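Local coordinates for protein alpha-L-rhamnosidase (Streptomyces avermitilis, PDB 3W5M) that hydrolyses terminal non-reducing alpha-L-rhamnose residues, releasing L-rhamnose from citrus flavonoids and the arabinogalactan-protein gum arabic, at residues A42-V47 with S100-P105. Residues are numbered along the deposited sequence; the frame is centred on the assembly and turned at random.
Sequences AYQVRV and SEWSAP
Trp102 lays the benzo half of its indole against one face of the guanidinium of Arg46, in a fibronectin type III-like domain at the N-terminal end of the chain. The two planes diverge by only 19°, and Trp102 CZ2 sits 3.6 Å from Arg46 CZ, over the centre of the guanidinium. On the indole the overlap is partial, since Arg46 NH1 lies above one face but is displaced toward the rim, 3.7 Å from Trp102 CZ2. Arg46 reaches this position because CG is set beside its backbone N (chi1 -68°) and the chain then runs extended to NE. The aliphatic part also touches, with Arg46 CD 3.4 Å from Trp102 CH2.

Gln44, two residues earlier on strand 40-48, meets the indole differently: its amide is turned 58° from the ring and lies at the edge, Gln44 CD being 3.4 Å from Trp102 CH2. Hydrogen bonds to the two flanking strands hold this amide, Gln44 NE2 to Asp61 OD1 and Arg91 NE to Gln44 OE1. Asp61 OD2 also makes a weak, long ion pair with Arg46 NE.

The loop 100-105 carries the sequence Ser-Glu-Trp-Ser, which resembles the last four positions (S-X-W-S) of the WSXWS motif of cytokine-receptor fibronectin type III domains. Consistent with that, the hydroxyls of Ser100 and Ser103 bond to the backbone N of Val92 and Val90, anchoring the loop to strand 85-94, while Trp102 leans across Ser89 and Arg91 to strand 40-48. On the same rim of the ring, Trp102 CZ3 comes 3.4 Å from the backbone oxygen Gln44 O.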
loop_
_atom_site.group_PDB
_atom_site.type_symbol
_atom_site.label_atom_id
_atom_site.label_comp_id
_atom_site.label_asym_id
_atom_site.label_seq_id
_atom_site.Cartn_x
_atom_site.Cartn_y
_atom_site.Cartn_z
ATOM N N ALA A 42 -27.766 23.813 17.897
ATOM C CA ALA A 42 -27.310 23.133 19.115
ATOM C C ALA A 42 -27.273 21.639 18.932
ATOM O O ALA A 42 -27.935 21.121 18.033
ATOM C CB ALA A 42 -28.233 23.501 20.285
ATOM N N TYR A 43 -26.529 20.937 19.792
ATOM C CA TYR A 43 -26.564 19.469 19.810
ATOM C C TYR A 43 -26.519 18.970 21.237
ATOM O O TYR A 43 -26.152 19.705 22.141
ATOM C CB TYR A 43 -25.380 18.867 19.028
ATOM C CG TYR A 43 -24.014 19.158 19.638
ATOM C CD1 TYR A 43 -23.491 18.336 20.646
ATOM C CD2 TYR A 43 -23.234 20.231 19.195
ATOM C CE1 TYR A 43 -22.249 18.581 21.207
ATOM C CE2 TYR A 43 -21.976 20.478 19.755
ATOM C CZ TYR A 43 -21.503 19.657 20.773
ATOM O OH TYR A 43 -20.262 19.871 21.338
ATOM N N GLN A 44 -26.864 17.710 21.421
ATOM C CA GLN A 44 -26.720 17.068 22.705
ATOM C C GLN A 44 -26.348 15.639 22.500
ATOM O O GLN A 44 -27.073 14.899 21.825
ATOM C CB GLN A 44 -28.034 17.131 23.500
ATOM C CG GLN A 44 -28.039 16.299 24.782
ATOM C CD GLN A 44 -29.346 16.421 25.556
ATOM O OE1 GLN A 44 -30.369 16.823 24.997
ATOM N NE2 GLN A 44 -29.322 16.042 26.838
ATOM N N VAL A 45 -25.240 15.225 23.131
ATOM C CA VAL A 45 -24.783 13.855 23.034
ATOM C C VAL A 45 -24.954 13.117 24.353
ATOM O O VAL A 45 -24.641 13.646 25.405
ATOM C CB VAL A 45 -23.295 13.783 22.595
ATOM C CG1 VAL A 45 -22.794 12.339 22.640
ATOM C CG2 VAL A 45 -23.109 14.425 21.224
ATOM N N ARG A 46 -25.456 11.899 24.284
ATOM C CA ARG A 46 -25.484 11.039 25.467
ATOM C C ARG A 46 -24.729 9.773 25.199
ATOM O O ARG A 46 -24.790 9.253 24.097
ATOM C CB ARG A 46 -26.908 10.663 25.823
ATOM C CG ARG A 46 -27.753 11.809 26.305
ATOM C CD ARG A 46 -29.158 11.281 26.458
ATOM N NE ARG A 46 -29.977 12.195 27.240
ATOM C CZ ARG A 46 -31.276 12.026 27.446
ATOM N NH1 ARG A 46 -31.915 10.981 26.917
ATOM N NH2 ARG A 46 -31.925 12.918 28.168
ATOM N N VAL A 47 -24.036 9.282 26.227
ATOM C CA VAL A 47 -23.270 8.048 26.161
ATOM C C VAL A 47 -23.633 7.237 27.397
ATOM O O VAL A 47 -23.707 7.790 28.500
ATOM C CB VAL A 47 -21.730 8.315 26.172
ATOM C CG1 VAL A 47 -20.962 7.022 25.951
ATOM C CG2 VAL A 47 -21.328 9.373 25.162
ATOM N N SER A 100 -34.586 17.323 16.990
ATOM C CA SER A 100 -34.803 16.146 16.168
ATOM C C SER A 100 -35.175 14.982 17.062
ATOM O O SER A 100 -35.124 15.096 18.275
ATOM C CB SER A 100 -33.512 15.788 15.424
ATOM O OG SER A 100 -32.483 15.484 16.361
ATOM N N GLU A 101 -35.506 13.844 16.461
ATOM C CA GLU A 101 -35.509 12.582 17.217
ATOM C C GLU A 101 -34.081 12.361 17.747
ATOM O O GLU A 101 -33.120 12.953 17.221
ATOM C CB GLU A 101 -35.856 11.382 16.310
ATOM C CG GLU A 101 -37.093 11.528 15.438
ATOM C CD GLU A 101 -38.358 11.145 16.164
ATOM O OE1 GLU A 101 -38.464 11.477 17.365
ATOM O OE2 GLU A 101 -39.246 10.523 15.525
ATOM N N TRP A 102 -33.942 11.526 18.775
ATOM C CA TRP A 102 -32.620 11.024 19.137
ATOM C C TRP A 102 -32.227 10.078 18.040
ATOM O O TRP A 102 -33.089 9.329 17.520
ATOM C CB TRP A 102 -32.634 10.311 20.495
ATOM C CG TRP A 102 -32.713 11.263 21.665
ATOM C CD1 TRP A 102 -33.844 11.660 22.330
ATOM C CD2 TRP A 102 -31.616 11.925 22.313
ATOM N NE1 TRP A 102 -33.518 12.527 23.342
ATOM C CE2 TRP A 102 -32.157 12.709 23.354
ATOM C CE3 TRP A 102 -30.219 11.928 22.110
ATOM C CZ2 TRP A 102 -31.356 13.485 24.207
ATOM C CZ3 TRP A 102 -29.427 12.707 22.945
ATOM C CH2 TRP A 102 -29.997 13.478 23.981
ATOM N N SER A 103 -30.951 10.110 17.646
ATOM C CA SER A 103 -30.520 9.241 16.565
ATOM C C SER A 103 -30.719 7.830 17.075
ATOM O O SER A 103 -30.610 7.596 18.283
ATOM C CB SER A 103 -29.049 9.496 16.244
ATOM O OG SER A 103 -28.257 9.265 17.402
ATOM N N ALA A 104 -31.013 6.888 16.188
ATOM C CA ALA A 104 -31.083 5.493 16.573
ATOM C C ALA A 104 -29.759 5.151 17.286
ATOM O O ALA A 104 -28.682 5.466 16.778
ATOM C CB ALA A 104 -31.256 4.619 15.347
ATOM N N PRO A 105 -29.836 4.540 18.484
ATOM C CA PRO A 105 -28.607 4.281 19.248
ATOM C C PRO A 105 -27.515 3.585 18.443
ATOM O O PRO A 105 -27.795 2.695 17.638
ATOM C CB PRO A 105 -29.098 3.381 20.385
ATOM C CG PRO A 105 -30.515 3.847 20.596
ATOM C CD PRO A 105 -31.034 4.058 19.201
#